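Long-range contact in demethylmenaquinone Methyltransferase (Thermus thermophilus, PDB 1J3L), which belongs to the RraA-like family and forms an assembly of three protein chains: residues F41-L46 / K117-G122. Residues are numbered along the deposited sequence; the frame is centred on the assembly and turned at random.
Sequences FEDNAL and KSAKEG
Asp43 opens an Asx turn just before helix 45-51 and forms a single beta bridge with Ala119, in the loop between strands 112-113 and 125-126. Ala119 uses both backbone polar atoms: its N donates to Glu42 O at 3.2 Å from above the carbonyl plane, while its O accepts from Asn44 N at 3.1 Å, nearly straight on (C=O...N 170°). With CG anti to the backbone N (chi1 -174°), the buried Asp43 carboxylate points into the curve of 119-122. OD2 receives Gly122 N at 3.0 Å on its syn side, 31° out of the carboxylate plane, and a weaker, bent bond from Glu121 N. OD1 turns back to Ala45 N (3.0 Å), so backbone N-H groups from both segments fix the carboxylate's rotation; OD1 also lies 3.1 Å from Ala119 O, two acceptors with no bond between them. Ala45 CB rests on Gly122 CA at 3.7 Å, and Leu46 CD1 lies against Gly122 O. Outside the two segments, Ser118 OG bonds to Ala71 O and Asn44 ND2 to Leu72 O. The whole is a surface loop-loop junction at a helix N-terminus, with an Asx turn whose aspartate also accepts from consecutive N-H groups of the facing loop.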
loop_
_atom_site.group_PDB
_atom_site.type_symbol
_atom_site.label_atom_id
_atom_site.label_comp_id
_atom_site.label_asym_id
_atom_site.label_seq_id
_atom_site.Cartn_x
_atom_site.Cartn_y
_atom_site.Cartn_z
ATOM N N PHE A 41 -15.133 -7.705 16.113
ATOM C CA PHE A 41 -15.561 -6.967 14.948
ATOM C C PHE A 41 -15.991 -5.604 15.432
ATOM O O PHE A 41 -16.975 -5.478 16.159
ATOM C CB PHE A 41 -16.727 -7.654 14.234
ATOM C CG PHE A 41 -17.076 -7.013 12.919
ATOM C CD1 PHE A 41 -16.312 -7.275 11.779
ATOM C CD2 PHE A 41 -18.128 -6.098 12.827
ATOM C CE1 PHE A 41 -16.584 -6.639 10.564
ATOM C CE2 PHE A 41 -18.409 -5.457 11.616
ATOM C CZ PHE A 41 -17.633 -5.727 10.479
ATOM N N GLU A 42 -15.246 -4.583 15.035
ATOM C CA GLU A 42 -15.559 -3.222 15.425
ATOM C C GLU A 42 -15.917 -3.023 16.886
ATOM O O GLU A 42 -16.760 -2.191 17.207
ATOM C CB GLU A 42 -16.659 -2.680 14.507
ATOM C CG GLU A 42 -16.233 -2.715 13.059
ATOM C CD GLU A 42 -17.318 -2.314 12.103
ATOM O OE1 GLU A 42 -18.446 -2.014 12.570
ATOM O OE2 GLU A 42 -17.029 -2.299 10.881
ATOM N N ASP A 43 -15.254 -3.779 17.759
ATOM C CA ASP A 43 -15.457 -3.680 19.206
ATOM C C ASP A 43 -14.124 -4.107 19.815
ATOM O O ASP A 43 -13.577 -5.149 19.441
ATOM C CB ASP A 43 -16.558 -4.630 19.687
ATOM C CG ASP A 43 -16.892 -4.434 21.155
ATOM O OD1 ASP A 43 -15.961 -4.348 21.979
ATOM O OD2 ASP A 43 -18.091 -4.380 21.491
ATOM N N ASN A 44 -13.598 -3.317 20.744
ATOM C CA ASN A 44 -12.311 -3.640 21.338
ATOM C C ASN A 44 -12.261 -3.702 22.849
ATOM O O ASN A 44 -11.174 -3.612 23.414
ATOM C CB ASN A 44 -11.254 -2.643 20.858
ATOM C CG ASN A 44 -11.361 -1.312 21.562
ATOM O OD1 ASN A 44 -12.442 -0.926 22.005
ATOM N ND2 ASN A 44 -10.244 -0.594 21.663
ATOM N N ALA A 45 -13.402 -3.845 23.516
ATOM C CA ALA A 45 -13.369 -3.940 24.979
ATOM C C ALA A 45 -12.468 -5.131 25.336
ATOM O O ALA A 45 -11.704 -5.082 26.306
ATOM C CB ALA A 45 -14.781 -4.142 25.543
ATOM N N LEU A 46 -12.554 -6.185 24.524
ATOM C CA LEU A 46 -11.745 -7.386 24.710
ATOM C C LEU A 46 -10.265 -7.099 24.488
ATOM O O LEU A 46 -9.412 -7.773 25.055
ATOM C CB LEU A 46 -12.205 -8.499 23.757
ATOM C CG LEU A 46 -13.371 -9.336 24.292
ATOM C CD1 LEU A 46 -13.937 -10.262 23.219
ATOM C CD2 LEU A 46 -12.878 -10.132 25.485
ATOM N N LYS A 117 -13.518 5.446 16.728
ATOM C CA LYS A 117 -13.215 4.520 17.802
ATOM C C LYS A 117 -14.193 3.344 17.707
ATOM O O LYS A 117 -15.269 3.471 17.125
ATOM C CB LYS A 117 -13.357 5.227 19.151
ATOM C CG LYS A 117 -14.779 5.677 19.474
ATOM C CD LYS A 117 -14.774 6.613 20.667
ATOM C CE LYS A 117 -13.977 6.013 21.814
ATOM N NZ LYS A 117 -13.544 7.040 22.801
ATOM N N SER A 118 -13.800 2.202 18.263
ATOM C CA SER A 118 -14.623 0.996 18.254
ATOM C C SER A 118 -15.601 0.998 19.427
ATOM O O SER A 118 -15.412 1.710 20.415
ATOM C CB SER A 118 -13.742 -0.258 18.361
ATOM O OG SER A 118 -13.042 -0.513 17.160
ATOM N N ALA A 119 -16.645 0.189 19.308
ATOM C CA ALA A 119 -17.635 0.076 20.360
ATOM C C ALA A 119 -17.000 -0.736 21.481
ATOM O O ALA A 119 -15.945 -1.348 21.292
ATOM C CB ALA A 119 -18.882 -0.617 19.834
ATOM N N LYS A 120 -17.646 -0.752 22.642
ATOM C CA LYS A 120 -17.110 -1.467 23.788
ATOM C C LYS A 120 -18.095 -2.390 24.501
ATOM O O LYS A 120 -18.133 -2.424 25.731
ATOM C CB LYS A 120 -16.548 -0.454 24.784
ATOM C CG LYS A 120 -15.461 0.424 24.189
ATOM C CD LYS A 120 -14.946 1.435 25.188
ATOM C CE LYS A 120 -13.866 2.308 24.570
ATOM N NZ LYS A 120 -13.429 3.372 25.513
ATOM N N GLU A 121 -18.883 -3.141 23.739
ATOM C CA GLU A 121 -19.851 -4.052 24.338
ATOM C C GLU A 121 -19.113 -5.257 24.899
ATOM O O GLU A 121 -19.534 -5.844 25.894
ATOM C CB GLU A 121 -20.890 -4.502 23.301
ATOM C CG GLU A 121 -21.828 -3.393 22.801
ATOM C CD GLU A 121 -22.763 -2.858 23.882
ATOM O OE1 GLU A 121 -23.597 -3.637 24.393
ATOM O OE2 GLU A 121 -22.668 -1.655 24.217
ATOM N N GLY A 122 -18.008 -5.621 24.261
ATOM C CA GLY A 122 -17.225 -6.749 24.729
ATOM C C GLY A 122 -17.455 -8.046 23.978
ATOM O O GLY A 122 -17.143 -9.119 24.492
HETATM O O HOH W 1 -12.632 1.534 21.514
#